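Local coordinates for protein peptide chain release factor subunit 1 (Methanosarcina mazei, PDB 3IR9) that probably directs termination of translation at UAA, UAG and UGA stop codons as a whole protein, of which this chain is the C-terminal domain, at residues L26-F37 with V137-Q148. Sequence-based numbering, arbitrary orientation.
Sequences LMGQKNAVRDFF and VFVSTDFDEGSQ
One hydrogen bond joins the segments: Q29 OE1 accepts the backbone N-H of S140, 3.0 Å from N to OE1. The bond is nearly straight at 165°, with the donor tilted out of the carbonyl plane. With CG beside the backbone N (chi1 -60°), Q29 CG lies 3.1 Å from F138 O, and the extended chain beyond it carries OE1 on to S140. Were Q29 shortened to an alanine, the S140 N-H would probably lose this acceptor and the F138 carbonyl its cover.

The charged pair is R34 NH1 with E145 OE2, a salt bridge of 2.9 Å; the oxygen lies at the guanidinium edge, the two planes well turned from one another. The E145 side chain is a knob among K30, V33, R34 and F37, its CB 3.6 Å from V33 CG1.

Apolar contacts gather round F143, the N-cap residue of helix 144-148. K30 CG stands over one ring face, 4.0 Å from the centroid, a CH-pi contact, while G146 N lies over the opposite face. L26 CD1 approaches F143 CE1 obliquely. V33 CG2 lies 3.7 Å from V139 CG2 and also meets the F143 ring edge at CE2; A32 CB packs on V137 CG1.

Within eRF1 domain 3, helix 26-37, part of helix 10-41, crosses strand 137-139 at 95° and joins strand 135-139, paired with strand 63-69, as well as helix 144-151; Y4 of the second subunit packs on A32 and V137.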
ATOM      1  N   LEU A  26      -9.760   9.464   7.600  1.00 54.16           N
ATOM      2  CA  LEU A  26     -10.933   8.606   7.505  1.00 66.43           C
ATOM      3  C   LEU A  26     -12.120   9.164   8.276  1.00 46.14           C
ATOM      4  O   LEU A  26     -13.270   8.901   7.924  1.00 65.29           O
ATOM      5  CB  LEU A  26     -10.611   7.182   7.957  1.00 53.30           C
ATOM      6  CG  LEU A  26     -10.083   6.262   6.854  1.00100.02           C
ATOM      7  CD1 LEU A  26     -11.214   5.860   5.912  1.00 78.35           C
ATOM      8  CD2 LEU A  26      -8.927   6.910   6.085  1.00104.44           C
HETATM    9  N   MSE A  27     -11.842   9.935   9.322  1.00 64.93           N
HETATM   10  CA  MSE A  27     -12.910  10.628  10.027  1.00 76.28           C
HETATM   11  C   MSE A  27     -13.576  11.641   9.091  1.00 45.02           C
HETATM   12  O   MSE A  27     -14.803  11.744   9.044  1.00 59.28           O
HETATM   13  CB  MSE A  27     -12.385  11.307  11.293  1.00 58.35           C
HETATM   14  CG  MSE A  27     -12.056  10.340  12.423  1.00 62.13           C
HETATM   15 SE   MSE A  27     -11.681  11.254  14.112  0.56 53.25          SE
HETATM   16  CE  MSE A  27     -10.773   9.782  15.014  1.00 63.97           C
ATOM     17  N   GLY A  28     -12.761  12.371   8.331  1.00 56.74           N
ATOM     18  CA  GLY A  28     -13.266  13.308   7.340  1.00 39.18           C
ATOM     19  C   GLY A  28     -13.941  12.613   6.167  1.00 39.44           C
ATOM     20  O   GLY A  28     -14.973  13.074   5.679  1.00156.64           O
ATOM     21  N   GLN A  29     -13.368  11.495   5.723  1.00127.31           N
ATOM     22  CA  GLN A  29     -13.928  10.716   4.619  1.00 45.40           C
ATOM     23  C   GLN A  29     -15.279  10.094   4.974  1.00 53.78           C
ATOM     24  O   GLN A  29     -16.175  10.027   4.134  1.00102.93           O
ATOM     25  CB  GLN A  29     -12.957   9.615   4.176  1.00 50.71           C
ATOM     26  CG  GLN A  29     -11.606  10.107   3.677  1.00 48.57           C
ATOM     27  CD  GLN A  29     -10.754   8.976   3.121  1.00 50.54           C
ATOM     28  OE1 GLN A  29     -11.269   7.909   2.784  1.00 61.64           O
ATOM     29  NE2 GLN A  29      -9.447   9.203   3.025  1.00 56.46           N
ATOM     30  N   LYS A  30     -15.415   9.623   6.212  1.00 57.49           N
ATOM     31  CA  LYS A  30     -16.678   9.070   6.687  1.00 54.11           C
ATOM     32  C   LYS A  30     -17.753  10.143   6.722  1.00 37.17           C
ATOM     33  O   LYS A  30     -18.726  10.077   5.974  1.00 89.25           O
ATOM     34  CB  LYS A  30     -16.519   8.468   8.083  1.00 66.83           C
ATOM     35  CG  LYS A  30     -15.880   7.091   8.103  1.00 86.11           C
ATOM     36  CD  LYS A  30     -15.942   6.490   9.503  1.00181.83           C
ATOM     37  CE  LYS A  30     -15.416   5.060   9.530  1.00 75.93           C
ATOM     38  NZ  LYS A  30     -15.713   4.396  10.831  1.00118.83           N
ATOM     39  N   ASN A  31     -17.573  11.125   7.601  1.00 64.41           N
ATOM     40  CA  ASN A  31     -18.525  12.223   7.749  1.00 72.52           C
ATOM     41  C   ASN A  31     -18.948  12.824   6.418  1.00 97.81           C
ATOM     42  O   ASN A  31     -20.080  13.279   6.268  1.00 58.48           O
ATOM     43  CB  ASN A  31     -17.952  13.322   8.645  1.00 81.63           C
ATOM     44  CG  ASN A  31     -17.792  12.877  10.081  1.00117.60           C
ATOM     45  OD1 ASN A  31     -17.233  13.599  10.910  1.00 64.68           O
ATOM     46  ND2 ASN A  31     -18.280  11.680  10.386  1.00 63.04           N
ATOM     47  N   ALA A  32     -18.036  12.821   5.450  1.00 82.67           N
ATOM     48  CA  ALA A  32     -18.317  13.386   4.135  1.00 63.90           C
ATOM     49  C   ALA A  32     -19.303  12.531   3.331  1.00122.06           C
ATOM     50  O   ALA A  32     -20.256  13.060   2.751  1.00 65.76           O
ATOM     51  CB  ALA A  32     -17.029  13.599   3.362  1.00 64.41           C
ATOM     52  N   VAL A  33     -19.073  11.219   3.289  1.00 51.70           N
ATOM     53  CA  VAL A  33     -20.007  10.321   2.628  1.00 45.16           C
ATOM     54  C   VAL A  33     -21.357  10.435   3.323  1.00 49.83           C
ATOM     55  O   VAL A  33     -22.402  10.535   2.680  1.00 92.28           O
ATOM     56  CB  VAL A  33     -19.527   8.851   2.653  1.00 51.44           C
ATOM     57  CG1 VAL A  33     -20.501   7.974   1.885  1.00 45.49           C
ATOM     58  CG2 VAL A  33     -18.124   8.725   2.064  1.00 42.42           C
ATOM     59  N   ARG A  34     -21.316  10.440   4.650  1.00 57.42           N
ATOM     60  CA  ARG A  34     -22.520  10.528   5.468  1.00146.53           C
ATOM     61  C   ARG A  34     -23.284  11.829   5.202  1.00145.00           C
ATOM     62  O   ARG A  34     -24.511  11.825   5.076  1.00 71.46           O
ATOM     63  CB  ARG A  34     -22.158  10.372   6.955  1.00119.55           C
ATOM     64  CG  ARG A  34     -21.595   8.984   7.299  1.00131.77           C
ATOM     65  CD  ARG A  34     -20.329   9.047   8.148  1.00 87.48           C
ATOM     66  NE  ARG A  34     -20.536   8.700   9.550  1.00137.42           N
ATOM     67  CZ  ARG A  34     -20.423   7.470  10.038  1.00 57.00           C
ATOM     68  NH1 ARG A  34     -20.120   6.460   9.231  1.00 60.14           N
ATOM     69  NH2 ARG A  34     -20.619   7.244  11.330  1.00 97.67           N
ATOM     70  N   ASP A  35     -22.554  12.936   5.098  1.00109.18           N
ATOM     71  CA  ASP A  35     -23.170  14.225   4.799  1.00115.90           C
ATOM     72  C   ASP A  35     -23.778  14.232   3.388  1.00 80.48           C
ATOM     73  O   ASP A  35     -24.788  14.892   3.144  1.00 62.86           O
ATOM     74  CB  ASP A  35     -22.170  15.375   5.005  1.00 48.41           C
ATOM     75  CG  ASP A  35     -21.851  15.626   6.486  1.00 69.28           C
ATOM     76  OD1 ASP A  35     -22.418  14.931   7.359  1.00 94.71           O
ATOM     77  OD2 ASP A  35     -21.030  16.521   6.778  1.00105.85           O
ATOM     78  N   PHE A  36     -23.174  13.482   2.471  1.00 42.84           N
ATOM     79  CA  PHE A  36     -23.769  13.285   1.157  1.00 40.57           C
ATOM     80  C   PHE A  36     -25.081  12.536   1.291  1.00 80.97           C
ATOM     81  O   PHE A  36     -26.093  12.916   0.700  1.00 80.68           O
ATOM     82  CB  PHE A  36     -22.846  12.495   0.244  1.00 34.93           C
ATOM     83  CG  PHE A  36     -23.551  11.886  -0.936  1.00 42.33           C
ATOM     84  CD1 PHE A  36     -24.047  12.684  -1.950  1.00 65.50           C
ATOM     85  CD2 PHE A  36     -23.710  10.519  -1.034  1.00 47.84           C
ATOM     86  CE1 PHE A  36     -24.690  12.129  -3.037  1.00 61.54           C
ATOM     87  CE2 PHE A  36     -24.350   9.961  -2.122  1.00 58.33           C
ATOM     88  CZ  PHE A  36     -24.843  10.770  -3.121  1.00 60.70           C
ATOM     89  N   PHE A  37     -25.043  11.457   2.067  1.00 99.91           N
ATOM     90  CA  PHE A  37     -26.226  10.653   2.339  1.00 97.60           C
ATOM     91  C   PHE A  37     -27.323  11.500   3.003  1.00 70.82           C
ATOM     92  O   PHE A  37     -28.473  11.494   2.567  1.00 88.29           O
ATOM     93  CB  PHE A  37     -25.871   9.453   3.230  1.00 62.85           C
ATOM     94  CG  PHE A  37     -25.123   8.339   2.519  1.00 80.44           C
ATOM     95  CD1 PHE A  37     -25.470   7.949   1.233  1.00108.57           C
ATOM     96  CD2 PHE A  37     -24.101   7.654   3.163  1.00 69.87           C
ATOM     97  CE1 PHE A  37     -24.789   6.916   0.592  1.00 47.31           C
ATOM     98  CE2 PHE A  37     -23.421   6.620   2.530  1.00 63.33           C
ATOM     99  CZ  PHE A  37     -23.765   6.252   1.242  1.00 51.64           C
ATOM    100  N   VAL A 137     -12.798  15.746  -1.805  1.00 40.34           N
ATOM    101  CA  VAL A 137     -12.659  14.661  -0.829  1.00 56.15           C
ATOM    102  C   VAL A 137     -12.518  13.293  -1.503  1.00143.58           C
ATOM    103  O   VAL A 137     -13.238  12.985  -2.453  1.00 64.14           O
ATOM    104  CB  VAL A 137     -13.879  14.589   0.111  1.00 47.32           C
ATOM    105  CG1 VAL A 137     -13.866  13.279   0.890  1.00 67.45           C
ATOM    106  CG2 VAL A 137     -13.906  15.784   1.050  1.00 53.07           C
ATOM    107  N   PHE A 138     -11.597  12.472  -1.000  1.00102.79           N
ATOM    108  CA  PHE A 138     -11.408  11.122  -1.524  1.00 71.59           C
ATOM    109  C   PHE A 138     -11.949  10.081  -0.555  1.00 48.43           C
ATOM    110  O   PHE A 138     -12.036  10.333   0.645  1.00146.72           O
ATOM    111  CB  PHE A 138      -9.933  10.864  -1.824  1.00 61.39           C
ATOM    112  CG  PHE A 138      -9.365  11.773  -2.878  1.00 84.55           C
ATOM    113  CD1 PHE A 138      -9.478  11.455  -4.224  1.00106.52           C
ATOM    114  CD2 PHE A 138      -8.722  12.948  -2.523  1.00 43.33           C
ATOM    115  CE1 PHE A 138      -8.953  12.297  -5.201  1.00 45.17           C
ATOM    116  CE2 PHE A 138      -8.196  13.793  -3.491  1.00105.34           C
ATOM    117  CZ  PHE A 138      -8.312  13.467  -4.831  1.00 64.57           C
ATOM    118  N   VAL A 139     -12.319   8.914  -1.072  1.00 54.23           N
ATOM    119  CA  VAL A 139     -12.943   7.901  -0.236  1.00 45.48           C
ATOM    120  C   VAL A 139     -12.389   6.506  -0.503  1.00 96.90           C
ATOM    121  O   VAL A 139     -12.719   5.879  -1.509  1.00109.92           O
ATOM    122  CB  VAL A 139     -14.475   7.890  -0.409  1.00 70.67           C
ATOM    123  CG1 VAL A 139     -15.073   6.773   0.398  1.00 62.96           C
ATOM    124  CG2 VAL A 139     -15.075   9.218   0.018  1.00 45.95           C
ATOM    125  N   SER A 140     -11.549   6.024   0.409  1.00151.45           N
ATOM    126  CA  SER A 140     -10.994   4.684   0.294  1.00 95.38           C
ATOM    127  C   SER A 140     -12.132   3.685   0.239  1.00 44.59           C
ATOM    128  O   SER A 140     -13.208   3.920   0.786  1.00 62.70           O
ATOM    129  CB  SER A 140     -10.089   4.357   1.479  1.00 92.33           C
ATOM    130  OG  SER A 140     -10.858   3.895   2.575  1.00 66.38           O
ATOM    131  N   THR A 141     -11.880   2.571  -0.431  1.00 50.48           N
ATOM    132  CA  THR A 141     -12.868   1.523  -0.587  1.00 34.25           C
ATOM    133  C   THR A 141     -12.806   0.562   0.592  1.00 91.27           C
ATOM    134  O   THR A 141     -12.639  -0.646   0.416  1.00157.40           O
ATOM    135  CB  THR A 141     -12.589   0.733  -1.861  1.00 62.45           C
ATOM    136  OG1 THR A 141     -13.531  -0.341  -1.979  1.00138.49           O
ATOM    137  CG2 THR A 141     -11.165   0.165  -1.821  1.00 67.74           C
ATOM    138  N   ASP A 142     -12.932   1.099   1.801  1.00 73.38           N
ATOM    139  CA  ASP A 142     -12.816   0.270   2.995  1.00 88.28           C
ATOM    140  C   ASP A 142     -14.115   0.240   3.802  1.00118.49           C
ATOM    141  O   ASP A 142     -14.846  -0.753   3.769  1.00 89.18           O
ATOM    142  CB  ASP A 142     -11.639   0.729   3.857  1.00 52.35           C
ATOM    143  CG  ASP A 142     -10.316   0.719   3.099  1.00112.77           C
ATOM    144  OD1 ASP A 142     -10.289   0.269   1.934  1.00102.24           O
ATOM    145  OD2 ASP A 142      -9.296   1.164   3.670  1.00 71.08           O
ATOM    146  N   PHE A 143     -14.404   1.322   4.523  1.00 68.28           N
ATOM    147  CA  PHE A 143     -15.647   1.402   5.290  1.00 56.24           C
ATOM    148  C   PHE A 143     -16.849   1.333   4.356  1.00 52.62           C
ATOM    149  O   PHE A 143     -16.763   1.733   3.196  1.00 94.73           O
ATOM    150  CB  PHE A 143     -15.695   2.667   6.152  1.00 64.41           C
ATOM    151  CG  PHE A 143     -15.569   3.943   5.373  1.00 61.91           C
ATOM    152  CD1 PHE A 143     -14.377   4.278   4.748  1.00118.90           C
ATOM    153  CD2 PHE A 143     -16.636   4.820   5.282  1.00 97.41           C
ATOM    154  CE1 PHE A 143     -14.258   5.455   4.033  1.00 55.11           C
ATOM    155  CE2 PHE A 143     -16.522   6.000   4.573  1.00 62.96           C
ATOM    156  CZ  PHE A 143     -15.333   6.317   3.948  1.00 56.61           C
ATOM    157  N   ASP A 144     -17.964   0.810   4.854  1.00 48.45           N
ATOM    158  CA  ASP A 144     -19.091   0.515   3.980  1.00135.68           C
ATOM    159  C   ASP A 144     -19.434   1.749   3.162  1.00 60.41           C
ATOM    160  O   ASP A 144     -19.575   1.681   1.945  1.00 73.22           O
ATOM    161  CB  ASP A 144     -20.307   0.039   4.782  1.00143.18           C
ATOM    162  CG  ASP A 144     -21.246  -0.831   3.959  1.00128.55           C
ATOM    163  OD1 ASP A 144     -20.756  -1.555   3.065  1.00111.23           O
ATOM    164  OD2 ASP A 144     -22.471  -0.797   4.208  1.00 77.31           O
ATOM    165  N   GLU A 145     -19.551   2.880   3.846  1.00110.72           N
ATOM    166  CA  GLU A 145     -19.875   4.141   3.204  1.00 55.31           C
ATOM    167  C   GLU A 145     -19.014   4.323   1.962  1.00 57.26           C
ATOM    168  O   GLU A 145     -19.527   4.513   0.859  1.00 48.69           O
ATOM    169  CB  GLU A 145     -19.653   5.295   4.183  1.00 53.04           C
ATOM    170  CG  GLU A 145     -20.372   5.145   5.529  1.00 91.77           C
ATOM    171  CD  GLU A 145     -19.725   4.120   6.457  1.00 70.85           C
ATOM    172  OE1 GLU A 145     -19.939   2.903   6.273  1.00 83.36           O
ATOM    173  OE2 GLU A 145     -19.011   4.535   7.390  1.00 81.05           O
ATOM    174  N   GLY A 146     -17.700   4.245   2.149  1.00 66.96           N
ATOM    175  CA  GLY A 146     -16.756   4.382   1.055  1.00121.13           C
ATOM    176  C   GLY A 146     -16.812   3.233   0.071  1.00 87.55           C
ATOM    177  O   GLY A 146     -16.299   3.314  -1.053  1.00 71.96           O
ATOM    178  N   SER A 147     -17.441   2.150   0.504  1.00 58.90           N
ATOM    179  CA  SER A 147     -17.655   1.004  -0.360  1.00 66.92           C
ATOM    180  C   SER A 147     -18.881   1.245  -1.238  1.00 77.35           C
ATOM    181  O   SER A 147     -18.807   1.149  -2.462  1.00 78.48           O
ATOM    182  CB  SER A 147     -17.816  -0.268   0.470  1.00 72.21           C
ATOM    183  OG  SER A 147     -17.244  -1.373  -0.204  1.00 69.64           O
ATOM    184  N   GLN A 148     -20.003   1.577  -0.610  1.00 89.11           N
ATOM    185  CA  GLN A 148     -21.216   1.901  -1.352  1.00 66.59           C
ATOM    186  C   GLN A 148     -20.965   3.033  -2.341  1.00100.72           C
ATOM    187  O   GLN A 148     -21.481   3.015  -3.456  1.00 74.93           O
ATOM    188  CB  GLN A 148     -22.357   2.263  -0.400  1.00 62.03           C
ATOM    189  CG  GLN A 148     -22.796   1.105   0.487  1.00144.24           C
ATOM    190  CD  GLN A 148     -24.255   1.195   0.900  1.00163.19           C
ATOM    191  OE1 GLN A 148     -24.769   2.280   1.174  1.00176.35           O
ATOM    192  NE2 GLN A 148     -24.931   0.049   0.945  1.00 98.67           N
TER